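Local coordinates for long form salivary protein D7L1 (Culex quinquefasciatus, PDB 6V4C) that binds and sequesters adenine nucleotides, ADP and ATP most tightly, inhibiting platelet aggregation and haemostasis in the vertebrate host while the female mosquito feeds, at residues A[157-162]-A[177-182]; A[182-187]-A[235-240]; A[189-194]-A[254-259]. One frame throughout, in Å; residues are numbered along the deposited sequence. Where two conformers were deposited one is given.

Interaction 1 of 3, residues A[157-162]-A[177-182]; sequences QFYQDG and DPKFIK
Apolar packing joins Phe-158 to Lys-182. The first methylene of the lysine lies over one face of the phenyl ring, offset toward its rim, in a CH-pi contact with CB 3.7 Å from the ring centroid and 20° off the normal. From there the lysine chain runs out extended, CD passing CE1 and CD1 of the ring while the ammonium end turns out of the contact. Gln-157 CB sits over the opposite ring face, and the far rim of the ring rests on the lysine backbone, Phe-158 CE2 lying 3.5 Å from Lys-182 O. Lys-179 lies alongside Tyr-159, the two chains pointing opposite ways, with Lys-179 CB 3.9 Å from Tyr-159 CE1. In the conformer given, Lys-179 CD lies 3.3 Å from Phe-158 O.

These residues belong to the second PBP/GOBP (odorant-binding-protein-like) unit of the long D7 protein. Here the chain leaves helix 150-158, and the start of helix 179-190 packs against that exit. Tyr-159 fills the space between them and helix 164-172, its ring meeting Tyr-166 nearly parallel and His-183 edge-to-face.

Polar contacts gather on Asp-177. The hydroxyl of Tyr-159 donates to Asp-177 OD1 over 3.2 Å, a bond with some doubt about the position of the acceptor; ring and carboxylate planes stand 52° apart. The other oxygen, OD2, caps the start of helix 179-190 by accepting from Lys-179 N at 3.1 Å, the donor standing well above the carboxylate plane. Asp-177 CG lies between its backbone N and carbonyl carbon (chi1 82°), which turns OD2 back to that amide. The tyrosine hydroxyl also lies in plane at the edge of the Phe-180 ring and touches Phe-180 CB at 3.6 Å; that ring also meets Tyr-240 edge-to-face.

Interaction 2 of 3, residues A[182-187]-A[235-240]; sequences KHSNCT and KARDYY
With chi1 of 56°, Ser-184 sets OG between its own backbone N and carbonyl carbon, where the oxygen meets Arg-237 while still bonding back to Phe-180 O one turn earlier. Arg-237 has CG anti to its backbone N (chi1 -164°), which lays CG alongside Ser-184 OG; Arg-237 CB is already 3.3 Å from that oxygen. Bends at chi2 and chi3 then carry the guanidinium away from the crossing to Asp-238, whose OD1 is gripped side-on by NE and NH2 together, with NE at 2.9 Å. The arginine thus gives its aliphatic stem to the interface and its charge to its own helix.

The backbones come close here, and Ala-236 offers just a methyl group, consistent with the short approach. Its CB lies 3.6 Å from Asn-185 CA and 3.8 Å from Ser-184 O. Beside it a water links the helices, donating to Asn-185 OD1 at 2.8 Å and accepting from Ala-236 N at 2.9 Å. The same OD1 also accepts from Arg-189 NE. Farther along, Tyr-240 brings CD2 to 4.3 Å from Ser-184 CB, and its hydroxyl bonds to Gly-173 O.

The axes of 182-187 and 235-240 cross at 80°, 7.8 Å apart at closest approach, a nearly perpendicular crossing made over serine and alanine. It joins the parent helices, 179-190 and 235-247, within the all-helical second PBP/GOBP unit.

Interaction 3 of 3, residues A[189-194]-A[254-259]; sequences RGMRWM and KVLDYI
Met-191 meets both Leu-256 and Ile-259 across the contact, crossing each at about a right angle. Its CG touches Ile-259 CG2 at 3.7 Å, and SD lies 3.8 Å from Leu-256 CD1. The chain is extended at chi2 but bends at chi3 (-69°), which folds the terminal methyl back so that CE lies over the centre of one face of the Trp-193 indole, 3.7 Å above its plane. Thioether and indole therefore reach helix 249-263 as one packed unit.

Arg-192 turns the chain in between. Its positive phi (65°) closes a Schellman motif at the end of helix 179-190, with Arg-192 N bonded to Arg-189 O. Its guanidinium lies away from helix 249-263: NH1 donates to Gly-190 O at 3.0 Å, the oxygen lying in the guanidinium plane, and also forms a salt bridge to Glu-9, a residue of the ADP pocket. On either side of the Schellman residue in sequence, Met-191 and Trp-193 both point into the buried interior of the second odorant-binding-protein-like unit, while the arginine between them ties this unit to the N-terminal one.

Trp-193 comes next and presents the six-membered part of its indole. CH2 is 3.6 Å from Leu-256 CD1, and CZ2 is 3.8 Å from Ile-259 CD1; the tryptophan crosses both side chains obliquely. Val-255 CG1 stands at the ring edge, near its plane, 4.2 Å from CZ2. Leu-256 CD1 touches both the indole and the methionine sulfur. Ile-259 CG2 packs on Met-191 CG and SD, while CD1 reaches the indole and also touches the sulfur. Ile-243 of helix 235-247 also packs against Trp-193.

How the interactions relate
Helix 179-190 runs through all three: interaction 1 lies at its start, interaction 2 on its middle turns and interaction 3 at its end. Burial increases along it. Interaction 1 is partly exposed and mixes a helix cap, a tyrosine-carboxylate hydrogen bond and lysine methylenes; interaction 2 is buried, with small residues and a bridging water; interaction 3, nearest the centre of the chain, joins apolar side chains alone. Neighbouring contacts touch. Phe-180 meets Tyr-240 between interactions 1 and 2, and Tyr-240 in turn reaches Leu-256 of interaction 3, whose Met-194 packs against Ala-236. Interactions 1 and 3 do not touch, their nearest atoms being about 7 Å apart.

Interaction 1 of 3, residues A[157-162]-A[177-182]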
# COMPACT_ATOMS: atom_id res chain seq x y z
N GLN A 157 4.53 14.61 -12.51
CA GLN A 157 5.48 14.08 -13.48
C GLN A 157 5.04 14.33 -14.91
O GLN A 157 5.89 14.40 -15.81
CB GLN A 157 5.65 12.57 -13.27
CG GLN A 157 6.09 12.17 -11.87
CD GLN A 157 6.17 10.66 -11.71
OE1 GLN A 157 6.64 9.96 -12.59
NE2 GLN A 157 5.68 10.17 -10.58
N PHE A 158 3.73 14.47 -15.15
CA PHE A 158 3.20 14.53 -16.50
C PHE A 158 2.47 15.82 -16.85
O PHE A 158 2.32 16.11 -18.04
CB PHE A 158 2.25 13.34 -16.75
CG PHE A 158 2.85 12.01 -16.38
CD1 PHE A 158 3.96 11.53 -17.05
CD2 PHE A 158 2.30 11.25 -15.37
CE1 PHE A 158 4.51 10.30 -16.71
CE2 PHE A 158 2.84 10.03 -15.02
CZ PHE A 158 3.95 9.55 -15.70
N TYR A 159 2.03 16.60 -15.86
CA TYR A 159 1.24 17.78 -16.12
C TYR A 159 1.87 19.00 -15.47
O TYR A 159 2.45 18.92 -14.39
CB TYR A 159 -0.19 17.64 -15.58
CG TYR A 159 -1.01 16.56 -16.25
CD1 TYR A 159 -1.55 16.77 -17.51
CD2 TYR A 159 -1.24 15.35 -15.62
CE1 TYR A 159 -2.31 15.79 -18.13
CE2 TYR A 159 -1.99 14.36 -16.23
CZ TYR A 159 -2.52 14.59 -17.48
OH TYR A 159 -3.27 13.61 -18.10
N GLN A 160 1.74 20.14 -16.15
CA GLN A 160 2.02 21.42 -15.53
C GLN A 160 0.84 21.83 -14.67
O GLN A 160 -0.32 21.60 -15.03
CB GLN A 160 2.25 22.49 -16.59
CG GLN A 160 3.54 22.34 -17.37
CD GLN A 160 3.95 23.63 -18.05
OE1 GLN A 160 4.07 23.69 -19.28
NE2 GLN A 160 4.17 24.67 -17.26
N ASP A 161 1.14 22.41 -13.51
CA ASP A 161 0.09 22.88 -12.61
C ASP A 161 -0.84 23.83 -13.35
O ASP A 161 -0.39 24.76 -14.02
CB ASP A 161 0.71 23.58 -11.41
CG ASP A 161 1.40 22.62 -10.46
OD1 ASP A 161 1.45 21.41 -10.77
OD2 ASP A 161 1.88 23.08 -9.40
N GLY A 162 -2.14 23.58 -13.24
CA GLY A 162 -3.14 24.46 -13.80
C GLY A 162 -3.42 24.29 -15.27
O GLY A 162 -4.28 25.00 -15.80
N ASP A 177 -6.54 13.41 -23.32
CA ASP A 177 -5.27 13.88 -23.82
C ASP A 177 -4.22 12.77 -23.74
O ASP A 177 -4.35 11.83 -22.96
CB ASP A 177 -4.81 15.12 -23.04
CG ASP A 177 -4.14 14.77 -21.73
OD1 ASP A 177 -4.84 14.32 -20.79
OD2 ASP A 177 -2.91 14.95 -21.63
N PRO A 178 -3.16 12.86 -24.56
CA PRO A 178 -2.20 11.75 -24.63
C PRO A 178 -1.40 11.50 -23.36
O PRO A 178 -0.92 10.38 -23.16
CB PRO A 178 -1.28 12.14 -25.80
CG PRO A 178 -1.42 13.63 -25.89
CD PRO A 178 -2.85 13.91 -25.54
N LYS A 179 -1.25 12.51 -22.49
CA LYS A 179 -0.50 12.33 -21.25
C LYS A 179 -1.24 11.45 -20.25
O LYS A 179 -0.60 10.92 -19.33
CB LYS A 179 -0.21 13.68 -20.60
CG LYS A 179 0.70 14.60 -21.39
CD LYS A 179 0.62 16.01 -20.84
CE LYS A 179 1.79 16.87 -21.28
NZ LYS A 179 1.70 18.24 -20.70
N PHE A 180 -2.55 11.28 -20.40
CA PHE A 180 -3.32 10.50 -19.43
C PHE A 180 -2.99 9.02 -19.47
O PHE A 180 -3.25 8.31 -18.49
CB PHE A 180 -4.82 10.73 -19.61
CG PHE A 180 -5.65 10.20 -18.47
CD1 PHE A 180 -5.72 10.89 -17.27
CD2 PHE A 180 -6.33 9.00 -18.59
CE1 PHE A 180 -6.48 10.40 -16.21
CE2 PHE A 180 -7.09 8.50 -17.54
CZ PHE A 180 -7.16 9.21 -16.35
N ILE A 181 -2.42 8.52 -20.57
CA ILE A 181 -1.99 7.13 -20.60
C ILE A 181 -0.87 6.90 -19.60
O ILE A 181 -0.89 5.93 -18.83
CB ILE A 181 -1.59 6.72 -22.04
CG1 ILE A 181 -2.83 6.73 -22.94
CG2 ILE A 181 -0.95 5.35 -22.04
CD1 ILE A 181 -2.55 6.32 -24.37
N LYS A 182 0.12 7.79 -19.56
CA LYS A 182 1.19 7.68 -18.58
C LYS A 182 0.68 7.93 -17.17
O LYS A 182 1.09 7.26 -16.22
CB LYS A 182 2.31 8.67 -18.90
CG LYS A 182 3.04 8.44 -20.21
CD LYS A 182 4.16 9.46 -20.35
CE LYS A 182 4.69 9.55 -21.77
NZ LYS A 182 5.66 10.67 -21.91

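Interaction 2 of 3, residues A[182-187]-A[235-240]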
# COMPACT_ATOMS: atom_id res chain seq x y z
N LYS A 182 0.12 7.79 -19.56
CA LYS A 182 1.19 7.68 -18.58
C LYS A 182 0.68 7.93 -17.17
O LYS A 182 1.09 7.26 -16.22
CB LYS A 182 2.31 8.67 -18.90
CG LYS A 182 3.04 8.44 -20.21
CD LYS A 182 4.16 9.46 -20.35
CE LYS A 182 4.69 9.55 -21.77
NZ LYS A 182 5.66 10.67 -21.91
N HIS A 183 -0.22 8.91 -17.01
CA HIS A 183 -0.69 9.29 -15.69
C HIS A 183 -1.53 8.18 -15.07
O HIS A 183 -1.34 7.82 -13.90
CB HIS A 183 -1.47 10.60 -15.76
CG HIS A 183 -1.91 11.12 -14.43
ND1 HIS A 183 -3.24 11.19 -14.06
CD2 HIS A 183 -1.21 11.58 -13.37
CE1 HIS A 183 -3.33 11.68 -12.84
NE2 HIS A 183 -2.11 11.92 -12.39
N SER A 184 -2.48 7.63 -15.84
CA SER A 184 -3.32 6.56 -15.31
C SER A 184 -2.54 5.27 -15.09
O SER A 184 -2.90 4.48 -14.21
CB SER A 184 -4.55 6.35 -16.20
OG SER A 184 -4.17 6.09 -17.54
N ASN A 185 -1.49 5.03 -15.87
CA ASN A 185 -0.60 3.91 -15.57
C ASN A 185 0.07 4.11 -14.22
O ASN A 185 0.16 3.17 -13.41
CB ASN A 185 0.44 3.74 -16.68
CG ASN A 185 1.42 2.63 -16.38
OD1 ASN A 185 1.08 1.45 -16.44
ND2 ASN A 185 2.66 3.00 -16.07
N CYS A 186 0.54 5.33 -13.95
CA CYS A 186 1.19 5.62 -12.68
C CYS A 186 0.22 5.47 -11.51
O CYS A 186 0.57 4.88 -10.48
CB CYS A 186 1.79 7.03 -12.73
SG CYS A 186 2.72 7.58 -11.27
N THR A 187 -1.00 5.98 -11.65
CA THR A 187 -1.93 5.99 -10.52
C THR A 187 -2.58 4.63 -10.30
O THR A 187 -2.76 4.21 -9.15
CB THR A 187 -2.98 7.09 -10.70
OG1 THR A 187 -3.71 6.87 -11.91
CG2 THR A 187 -2.32 8.47 -10.76
N LYS A 235 -2.65 -0.12 -21.33
CA LYS A 235 -3.40 -1.14 -20.61
C LYS A 235 -4.12 -0.57 -19.39
O LYS A 235 -5.33 -0.75 -19.24
CB LYS A 235 -2.46 -2.28 -20.19
CG LYS A 235 -3.18 -3.51 -19.67
CD LYS A 235 -2.21 -4.61 -19.29
CE LYS A 235 -2.94 -5.88 -18.89
NZ LYS A 235 -2.00 -6.92 -18.40
N ALA A 236 -3.39 0.13 -18.52
CA ALA A 236 -4.00 0.68 -17.32
C ALA A 236 -5.10 1.68 -17.67
O ALA A 236 -6.19 1.65 -17.09
CB ALA A 236 -2.94 1.34 -16.43
N ARG A 237 -4.83 2.57 -18.64
CA ARG A 237 -5.82 3.55 -19.05
C ARG A 237 -7.12 2.88 -19.48
O ARG A 237 -8.21 3.32 -19.11
CB ARG A 237 -5.25 4.41 -20.18
CG ARG A 237 -6.02 5.71 -20.47
CD ARG A 237 -7.20 5.51 -21.42
NE ARG A 237 -6.84 4.73 -22.60
CZ ARG A 237 -6.44 5.26 -23.75
NH1 ARG A 237 -6.33 6.57 -23.89
NH2 ARG A 237 -6.14 4.46 -24.78
N ASP A 238 -7.01 1.80 -20.27
CA ASP A 238 -8.20 1.16 -20.80
C ASP A 238 -9.02 0.48 -19.70
O ASP A 238 -10.25 0.60 -19.68
CB ASP A 238 -7.82 0.16 -21.90
CG ASP A 238 -7.15 0.82 -23.09
OD1 ASP A 238 -7.42 2.02 -23.34
OD2 ASP A 238 -6.36 0.15 -23.78
N TYR A 239 -8.35 -0.23 -18.79
CA TYR A 239 -9.07 -0.83 -17.68
C TYR A 239 -9.63 0.24 -16.75
O TYR A 239 -10.76 0.11 -16.25
CB TYR A 239 -8.16 -1.79 -16.91
CG TYR A 239 -7.99 -3.14 -17.58
CD1 TYR A 239 -9.05 -4.04 -17.64
CD2 TYR A 239 -6.78 -3.51 -18.15
CE1 TYR A 239 -8.90 -5.27 -18.25
CE2 TYR A 239 -6.63 -4.75 -18.76
CZ TYR A 239 -7.69 -5.62 -18.81
OH TYR A 239 -7.55 -6.85 -19.41
N TYR A 240 -8.86 1.29 -16.50
CA TYR A 240 -9.33 2.44 -15.73
C TYR A 240 -10.63 2.98 -16.32
O TYR A 240 -11.61 3.20 -15.60
CB TYR A 240 -8.24 3.51 -15.73
CG TYR A 240 -8.50 4.77 -14.95
CD1 TYR A 240 -9.31 5.77 -15.46
CD2 TYR A 240 -7.86 5.00 -13.73
CE1 TYR A 240 -9.53 6.94 -14.76
CE2 TYR A 240 -8.07 6.17 -13.03
CZ TYR A 240 -8.90 7.14 -13.55
OH TYR A 240 -9.12 8.31 -12.86
O HOH W 1 -0.47 0.24 -18.48

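Interaction 3 of 3, residues A[189-194]-A[254-259]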
# COMPACT_ATOMS: atom_id res chain seq x y z
N ARG A 189 -1.22 1.76 -10.94
CA ARG A 189 -0.20 0.96 -10.27
C ARG A 189 0.03 1.45 -8.85
O ARG A 189 0.23 0.63 -7.93
CB ARG A 189 1.10 0.97 -11.08
CG ARG A 189 1.02 0.22 -12.40
CD ARG A 189 2.30 0.37 -13.22
NE ARG A 189 2.30 -0.48 -14.41
CZ ARG A 189 2.80 -1.71 -14.45
NH1 ARG A 189 3.35 -2.25 -13.36
NH2 ARG A 189 2.76 -2.42 -15.57
N GLY A 190 0.00 2.76 -8.63
CA GLY A 190 0.19 3.29 -7.29
C GLY A 190 -0.93 2.90 -6.34
O GLY A 190 -0.69 2.66 -5.15
N MET A 191 -2.16 2.83 -6.85
CA MET A 191 -3.30 2.35 -6.07
C MET A 191 -3.29 0.83 -5.90
O MET A 191 -4.13 0.31 -5.16
CB MET A 191 -4.61 2.73 -6.76
CG MET A 191 -4.95 4.22 -6.74
SD MET A 191 -6.62 4.52 -7.37
CE MET A 191 -6.41 4.11 -9.11
N ARG A 192 -2.39 0.13 -6.58
CA ARG A 192 -2.37 -1.34 -6.62
C ARG A 192 -3.60 -1.93 -7.30
O ARG A 192 -3.88 -3.12 -7.16
CB ARG A 192 -2.13 -1.97 -5.24
CG ARG A 192 -0.66 -2.06 -4.82
CD ARG A 192 -0.02 -0.70 -4.58
NE ARG A 192 1.27 -0.82 -3.89
CZ ARG A 192 2.02 0.21 -3.51
NH1 ARG A 192 1.63 1.45 -3.75
NH2 ARG A 192 3.18 -0.01 -2.90
N TRP A 193 -4.37 -1.11 -8.03
CA TRP A 193 -5.39 -1.66 -8.91
C TRP A 193 -4.75 -2.51 -10.00
O TRP A 193 -5.32 -3.53 -10.42
CB TRP A 193 -6.22 -0.55 -9.54
CG TRP A 193 -7.21 0.09 -8.61
CD1 TRP A 193 -7.23 0.01 -7.25
CD2 TRP A 193 -8.34 0.89 -8.99
NE1 TRP A 193 -8.30 0.72 -6.75
CE2 TRP A 193 -8.99 1.27 -7.80
CE3 TRP A 193 -8.86 1.32 -10.21
CZ2 TRP A 193 -10.14 2.07 -7.80
CZ3 TRP A 193 -10.00 2.11 -10.21
CH2 TRP A 193 -10.62 2.48 -9.01
N MET A 194 -3.59 -2.10 -10.48
CA MET A 194 -2.75 -2.90 -11.36
C MET A 194 -1.53 -3.33 -10.57
O MET A 194 -0.87 -2.50 -9.93
CB MET A 194 -2.31 -2.08 -12.58
CG MET A 194 -1.56 -2.89 -13.64
SD MET A 194 -0.82 -1.86 -14.93
CE MET A 194 -1.83 -2.25 -16.36
N LYS A 254 -16.14 9.22 -6.20
CA LYS A 254 -16.28 9.04 -4.76
C LYS A 254 -15.27 8.03 -4.24
O LYS A 254 -14.67 8.24 -3.18
CB LYS A 254 -17.71 8.58 -4.44
CG LYS A 254 -17.99 8.41 -2.96
CD LYS A 254 -19.40 7.87 -2.74
CE LYS A 254 -19.67 7.61 -1.27
NZ LYS A 254 -21.06 7.10 -1.04
N VAL A 255 -15.05 6.93 -4.97
CA VAL A 255 -14.04 5.95 -4.59
C VAL A 255 -12.65 6.56 -4.69
O VAL A 255 -11.84 6.46 -3.76
CB VAL A 255 -14.17 4.68 -5.45
CG1 VAL A 255 -12.96 3.78 -5.23
CG2 VAL A 255 -15.45 3.95 -5.13
N LEU A 256 -12.35 7.19 -5.82
CA LEU A 256 -11.00 7.69 -6.07
C LEU A 256 -10.64 8.82 -5.11
O LEU A 256 -9.50 8.89 -4.63
CB LEU A 256 -10.87 8.16 -7.51
CG LEU A 256 -9.75 7.47 -8.30
CD1 LEU A 256 -10.00 5.97 -8.36
CD2 LEU A 256 -9.64 8.07 -9.68
N ASP A 257 -11.58 9.73 -4.83
CA ASP A 257 -11.29 10.82 -3.90
C ASP A 257 -10.86 10.29 -2.54
O ASP A 257 -9.92 10.81 -1.93
CB ASP A 257 -12.51 11.73 -3.74
CG ASP A 257 -12.76 12.60 -4.96
OD1 ASP A 257 -11.82 12.84 -5.73
OD2 ASP A 257 -13.92 13.03 -5.14
N TYR A 258 -11.54 9.25 -2.05
CA TYR A 258 -11.19 8.72 -0.73
C TYR A 258 -9.86 7.96 -0.78
O TYR A 258 -9.05 8.07 0.15
CB TYR A 258 -12.32 7.83 -0.22
CG TYR A 258 -12.23 7.50 1.25
CD1 TYR A 258 -11.85 8.46 2.18
CD2 TYR A 258 -12.54 6.23 1.71
CE1 TYR A 258 -11.78 8.16 3.52
CE2 TYR A 258 -12.47 5.92 3.05
CZ TYR A 258 -12.09 6.89 3.95
OH TYR A 258 -12.02 6.57 5.29
N ILE A 259 -9.62 7.21 -1.85
CA ILE A 259 -8.29 6.62 -2.06
C ILE A 259 -7.22 7.70 -2.02
O ILE A 259 -6.19 7.55 -1.35
CB ILE A 259 -8.24 5.83 -3.38
CG1 ILE A 259 -9.06 4.54 -3.28
CG2 ILE A 259 -6.80 5.53 -3.76
CD1 ILE A 259 -9.25 3.82 -4.60